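Long-range contacts in CRISPR-associated protein, Cse1 family (Acidimicrobium ferrooxidans, PDB 4H3T), which probably serves as the large subunit of a type I-E CRISPR Cascade complex, which recognises invading DNA during CRISPR interference: residues D240-T245 with T259-R264; S347-L352 with A389-E394. The protein carries 1 engineered substitution. One frame throughout, in Å; residues are numbered along the deposited sequence.

Contact 1. Residues D240-T245 with T259-R264; sequences DPLGPT and TWQGRR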
loop_
_atom_site.group_PDB
_atom_site.type_symbol
_atom_site.label_atom_id
_atom_site.label_comp_id
_atom_site.label_asym_id
_atom_site.label_seq_id
_atom_site.Cartn_x
_atom_site.Cartn_y
_atom_site.Cartn_z
ATOM N N ASP A 240 -26.662 -12.063 0.907
ATOM C CA ASP A 240 -26.978 -13.175 1.785
ATOM C C ASP A 240 -25.713 -13.607 2.550
ATOM O O ASP A 240 -24.621 -13.639 1.950
ATOM C CB ASP A 240 -27.459 -14.382 0.999
ATOM C CG ASP A 240 -28.805 -14.223 0.333
ATOM O OD1 ASP A 240 -29.581 -13.341 0.765
ATOM O OD2 ASP A 240 -29.061 -14.950 -0.638
ATOM N N PRO A 241 -25.856 -13.919 3.831
ATOM C CA PRO A 241 -24.701 -14.390 4.587
ATOM C C PRO A 241 -24.119 -15.651 3.954
ATOM O O PRO A 241 -24.854 -16.475 3.409
ATOM C CB PRO A 241 -25.272 -14.694 5.993
ATOM C CG PRO A 241 -26.740 -14.713 5.815
ATOM C CD PRO A 241 -27.089 -13.913 4.647
ATOM N N LEU A 242 -22.825 -15.828 4.102
ATOM C CA LEU A 242 -22.120 -16.973 3.532
ATOM C C LEU A 242 -22.029 -18.179 4.509
ATOM O O LEU A 242 -22.377 -18.103 5.677
ATOM C CB LEU A 242 -20.733 -16.503 3.094
ATOM C CG LEU A 242 -20.773 -15.370 2.048
ATOM C CD1 LEU A 242 -19.415 -14.922 1.637
ATOM C CD2 LEU A 242 -21.545 -15.778 0.794
ATOM N N GLY A 243 -21.699 -19.314 3.944
ATOM C CA GLY A 243 -21.563 -20.568 4.657
ATOM C C GLY A 243 -20.115 -21.047 4.566
ATOM O O GLY A 243 -19.250 -20.307 4.099
ATOM N N PRO A 244 -19.864 -22.333 4.901
ATOM C CA PRO A 244 -18.500 -22.890 4.798
ATOM C C PRO A 244 -17.970 -23.122 3.377
ATOM O O PRO A 244 -16.769 -23.265 3.213
ATOM C CB PRO A 244 -18.602 -24.215 5.547
ATOM C CG PRO A 244 -20.044 -24.589 5.479
ATOM C CD PRO A 244 -20.824 -23.313 5.441
ATOM N N THR A 245 -18.832 -23.110 2.351
ATOM C CA THR A 245 -18.438 -23.335 0.967
ATOM C C THR A 245 -17.842 -22.034 0.420
ATOM O O THR A 245 -18.163 -20.943 0.912
ATOM C CB THR A 245 -19.609 -23.829 0.162
ATOM O OG1 THR A 245 -20.594 -22.812 0.188
ATOM C CG2 THR A 245 -20.182 -25.129 0.717
ATOM N N THR A 259 -15.307 -5.322 0.053
ATOM C CA THR A 259 -15.786 -6.019 1.227
ATOM C C THR A 259 -15.687 -7.528 1.041
ATOM O O THR A 259 -16.412 -8.278 1.679
ATOM C CB THR A 259 -17.224 -5.586 1.469
ATOM O OG1 THR A 259 -18.066 -5.965 0.359
ATOM C CG2 THR A 259 -17.334 -4.102 1.723
ATOM N N TRP A 260 -14.762 -7.971 0.191
ATOM C CA TRP A 260 -14.674 -9.362 -0.221
ATOM C C TRP A 260 -14.486 -10.307 0.943
ATOM O O TRP A 260 -13.573 -10.119 1.744
ATOM C CB TRP A 260 -13.488 -9.527 -1.211
ATOM C CG TRP A 260 -13.528 -10.783 -2.002
ATOM C CD1 TRP A 260 -12.745 -11.885 -1.840
ATOM C CD2 TRP A 260 -14.354 -11.035 -3.138
ATOM N NE1 TRP A 260 -13.014 -12.800 -2.827
ATOM C CE2 TRP A 260 -13.998 -12.303 -3.643
ATOM C CE3 TRP A 260 -15.287 -10.276 -3.845
ATOM C CZ2 TRP A 260 -14.525 -12.804 -4.833
ATOM C CZ3 TRP A 260 -15.799 -10.773 -5.028
ATOM C CH2 TRP A 260 -15.443 -12.038 -5.492
ATOM N N GLN A 261 -15.329 -11.310 1.022
ATOM C CA GLN A 261 -15.194 -12.376 2.003
ATOM C C GLN A 261 -14.194 -13.378 1.480
ATOM O O GLN A 261 -14.533 -14.516 1.099
ATOM C CB GLN A 261 -16.571 -12.989 2.315
ATOM C CG GLN A 261 -17.597 -11.951 2.760
ATOM C CD GLN A 261 -17.239 -11.324 4.077
ATOM O OE1 GLN A 261 -17.436 -11.904 5.129
ATOM N NE2 GLN A 261 -16.650 -10.163 4.032
ATOM N N GLY A 262 -12.919 -13.017 1.651
ATOM C CA GLY A 262 -11.794 -13.859 1.254
ATOM C C GLY A 262 -11.521 -15.003 2.203
ATOM O O GLY A 262 -10.769 -15.918 1.871
ATOM N N ARG A 263 -12.098 -14.938 3.403
ATOM C CA ARG A 263 -12.005 -15.979 4.419
ATOM C C ARG A 263 -13.428 -16.327 4.926
ATOM O O ARG A 263 -14.426 -15.769 4.455
ATOM C CB ARG A 263 -11.074 -15.516 5.580
ATOM C CG ARG A 263 -9.594 -15.253 5.139
ATOM C CD ARG A 263 -8.927 -16.539 4.882
ATOM N NE ARG A 263 -7.517 -16.421 4.460
ATOM C CZ ARG A 263 -7.074 -16.323 3.207
ATOM N NH1 ARG A 263 -7.924 -16.219 2.196
ATOM N NH2 ARG A 263 -5.779 -16.318 2.960
ATOM N N ARG A 264 -13.488 -17.373 5.721
ATOM C CA ARG A 264 -14.638 -17.811 6.478
ATOM C C ARG A 264 -14.187 -17.798 7.940
ATOM O O ARG A 264 -13.295 -18.573 8.355
ATOM C CB ARG A 264 -15.161 -19.173 6.040
ATOM C CG ARG A 264 -15.728 -19.175 4.630
ATOM C CD ARG A 264 -16.907 -18.224 4.416
ATOM N NE ARG A 264 -17.416 -18.374 3.056
ATOM C CZ ARG A 264 -17.055 -17.677 2.001
ATOM N NH1 ARG A 264 -16.259 -16.630 2.131
ATOM N NH2 ARG A 264 -17.575 -17.955 0.804
#
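Arg264 reaches across to the loop 240-245 and uses its guanidinium to grip two backbone carbonyls there. Its NE donates to Gly243 O over 2.9 Å; this acceptor lies in the guanidinium plane, and NE sits almost on the extension of the Gly243 C=O bond (C=O...N angle 174°), but its N-H points off that line (N-H...O 136°). Arg264 NH2 adds a weak bond of 3.0 Å to Thr245 O. The remaining terminal nitrogen turns back on its own segment, where Arg264 NH1 donates to Gln261 O and, at 3.1 Å, to Arg263 O. Bonds on all three nitrogens fix the rotation of the planar group. The chain reaches this position by bending at chi2 (-60°), which folds the guanidinium back beside the turn that precedes the strand. Leu242 lies across it at about a right angle, its CD1 3.4 Å above one face and offset toward the rim. The same Leu242 CD1 meets CB of Gln261 at 3.5 Å, so one leucine branch bridges the arginine and the glutamine. Gln261 is itself the centre of an inverse gamma turn, and its NE2 bonds to Thr259 O at 3.0 Å. Asp287 of strand 275-289 completes the setting through a salt bridge to Arg264 NH2 and a touch on Leu242. The surface loop preceding strand 248-249 is thereby fastened to the start of strand 263-272, which pairs antiparallel with strand 275-289.

Contact 2. Residues S347-L352 with A389-E394; sequences SFVEGL and AVLNQE
A partly buried contact joins helix 344-350, near where it gives way to loop, to the short, weakly bonded helix about 389-391 and the loop after it, with Glu350 lying against Leu391 at its centre. Glu350 carries the polar half. Its CG stands anti to the backbone N (chi1 172°) and the chain runs on extended, which lays the side chain alongside the carbonyl of Leu391 and brings the carboxylate to Gln393. There Glu350 OE1 accepts a hydrogen bond of 3.0 Å from Gln393 NE2 through its syn lone pair, on the side of OE2. The amide comes in with its plane turned 64° from the carboxylate. Glu350 OE2 receives two weak bonds, each 3.4 Å long, from Gln393 NE2 and the backbone Gln393 N, so the carboxylate spans both the side chain and the main chain of one residue. Glu350 OE1 and Leu391 O are two acceptors 3.4 Å apart; Arg342 NH1, salt-bridged to the former and hydrogen-bonded to the latter, probably eases their proximity. Were Glu350 replaced by an alanine, Arg342 would probably lose this charged mate and the Gln393 amide would be left free to turn. Apolar packing continues behind: Val349 CG1 meets Leu391 CD1 at 4.0 Å, and Leu391 also rests on Leu334 of helix 330-334. Together this is helix-to-loop packing in which a helix carboxylate binds both the backbone N-H and the side-chain amide of the loop that follows a second, short helix.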
loop_
_atom_site.group_PDB
_atom_site.type_symbol
_atom_site.label_atom_id
_atom_site.label_comp_id
_atom_site.label_asym_id
_atom_site.label_seq_id
_atom_site.Cartn_x
_atom_site.Cartn_y
_atom_site.Cartn_z
ATOM N N SER A 347 -5.424 8.229 -12.237
ATOM C CA SER A 347 -5.995 8.803 -13.472
ATOM C C SER A 347 -7.188 9.655 -13.110
ATOM O O SER A 347 -7.353 10.708 -13.663
ATOM C CB SER A 347 -6.445 7.695 -14.408
ATOM O OG SER A 347 -5.407 6.825 -14.803
ATOM N N PHE A 348 -7.990 9.246 -12.093
ATOM C CA PHE A 348 -9.082 10.110 -11.685
ATOM C C PHE A 348 -8.544 11.435 -11.087
ATOM O O PHE A 348 -8.946 12.517 -11.503
ATOM C CB PHE A 348 -9.968 9.396 -10.654
ATOM C CG PHE A 348 -11.024 10.293 -10.104
ATOM C CD1 PHE A 348 -11.951 10.898 -10.948
ATOM C CD2 PHE A 348 -11.107 10.546 -8.739
ATOM C CE1 PHE A 348 -12.958 11.707 -10.440
ATOM C CE2 PHE A 348 -12.075 11.416 -8.234
ATOM C CZ PHE A 348 -13.007 11.981 -9.090
ATOM N N VAL A 349 -7.622 11.329 -10.103
ATOM C CA VAL A 349 -7.070 12.498 -9.385
ATOM C C VAL A 349 -6.336 13.478 -10.381
ATOM O O VAL A 349 -6.291 14.687 -10.146
ATOM C CB VAL A 349 -6.130 12.072 -8.203
ATOM C CG1 VAL A 349 -5.390 13.277 -7.596
ATOM C CG2 VAL A 349 -6.944 11.409 -7.117
ATOM N N GLU A 350 -5.690 12.923 -11.394
ATOM C CA GLU A 350 -4.957 13.660 -12.426
ATOM C C GLU A 350 -5.850 14.756 -13.036
ATOM O O GLU A 350 -5.345 15.829 -13.337
ATOM C CB GLU A 350 -4.458 12.636 -13.475
ATOM C CG GLU A 350 -3.824 13.120 -14.751
ATOM C CD GLU A 350 -3.478 12.005 -15.729
ATOM O OE1 GLU A 350 -3.355 10.818 -15.322
ATOM O OE2 GLU A 350 -3.308 12.341 -16.924
ATOM N N GLY A 351 -7.162 14.506 -13.174
ATOM C CA GLY A 351 -8.077 15.500 -13.710
ATOM C C GLY A 351 -8.695 16.479 -12.725
ATOM O O GLY A 351 -9.629 17.170 -13.120
ATOM N N LEU A 352 -8.209 16.586 -11.467
ATOM C CA LEU A 352 -8.828 17.453 -10.429
ATOM C C LEU A 352 -8.119 18.794 -10.078
ATOM O O LEU A 352 -8.505 19.453 -9.104
ATOM C CB LEU A 352 -8.968 16.640 -9.103
ATOM C CG LEU A 352 -9.734 15.336 -9.204
ATOM C CD1 LEU A 352 -9.842 14.646 -7.856
ATOM C CD2 LEU A 352 -11.101 15.545 -9.828
ATOM N N ALA A 389 0.555 18.020 -10.506
ATOM C CA ALA A 389 1.377 18.335 -11.711
ATOM C C ALA A 389 2.223 17.139 -12.182
ATOM O O ALA A 389 2.378 16.965 -13.379
ATOM C CB ALA A 389 2.292 19.503 -11.412
ATOM N N VAL A 390 2.705 16.289 -11.270
ATOM C CA VAL A 390 3.544 15.130 -11.595
ATOM C C VAL A 390 2.689 13.987 -12.182
ATOM O O VAL A 390 3.182 13.168 -12.974
ATOM C CB VAL A 390 4.359 14.730 -10.351
ATOM C CG1 VAL A 390 5.007 13.350 -10.487
ATOM C CG2 VAL A 390 5.404 15.801 -10.041
ATOM N N LEU A 391 1.413 13.961 -11.833
ATOM C CA LEU A 391 0.432 12.995 -12.372
ATOM C C LEU A 391 -0.003 13.370 -13.776
ATOM O O LEU A 391 -0.553 12.523 -14.488
ATOM C CB LEU A 391 -0.809 12.870 -11.491
ATOM C CG LEU A 391 -0.581 12.489 -10.094
ATOM C CD1 LEU A 391 -1.919 12.352 -9.340
ATOM C CD2 LEU A 391 0.215 11.165 -10.014
ATOM N N ASN A 392 0.249 14.629 -14.192
ATOM C CA ASN A 392 -0.134 15.154 -15.531
ATOM C C ASN A 392 0.564 14.442 -16.677
ATOM O O ASN A 392 1.792 14.514 -16.842
ATOM C CB ASN A 392 0.170 16.646 -15.591
ATOM C CG ASN A 392 -0.445 17.411 -16.750
ATOM O OD1 ASN A 392 -0.760 16.864 -17.819
ATOM N ND2 ASN A 392 -0.474 18.730 -16.627
ATOM N N GLN A 393 -0.219 13.750 -17.480
ATOM C CA GLN A 393 0.272 13.026 -18.654
ATOM C C GLN A 393 0.168 13.855 -19.964
ATOM O O GLN A 393 0.891 13.561 -20.929
ATOM C CB GLN A 393 -0.489 11.708 -18.797
ATOM C CG GLN A 393 -0.069 10.765 -17.670
ATOM C CD GLN A 393 -0.670 9.433 -17.863
ATOM O OE1 GLN A 393 -0.107 8.566 -18.504
ATOM N NE2 GLN A 393 -1.889 9.323 -17.525
ATOM N N GLU A 394 -0.672 14.896 -19.944
ATOM C CA GLU A 394 -0.882 15.867 -21.044
ATOM C C GLU A 394 0.424 16.663 -21.266
ATOM O O GLU A 394 0.944 16.680 -22.382
ATOM C CB GLU A 394 -2.061 16.816 -20.695
ATOM C CG GLU A 394 -3.133 16.895 -21.771
ATOM C CD GLU A 394 -3.897 18.204 -21.776
ATOM O OE1 GLU A 394 -4.661 18.447 -20.813
ATOM O OE2 GLU A 394 -3.711 19.000 -22.729
#

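Along the chain the two contacts come in series, contact 1 closing before contact 2 opens. Contact 1 closes a short loop of 13 intervening residues, which holds strand 248-249 and helix 254-257, and ties the loop before strand 248-249 to the start of strand 263-272 in the same sheet. Contact 2 closes a longer excursion of 36 residues, mostly the long strands 359-370 and 375-387, and brings the helices at its two ends together just ahead of helix 397-415. Neither loop encloses or crosses the other. The centres of contacts 1 and 2 are about 37 Å apart. Their nearest atoms are about 19 Å apart, so they fasten separate regions of the Cse1 fold without touching.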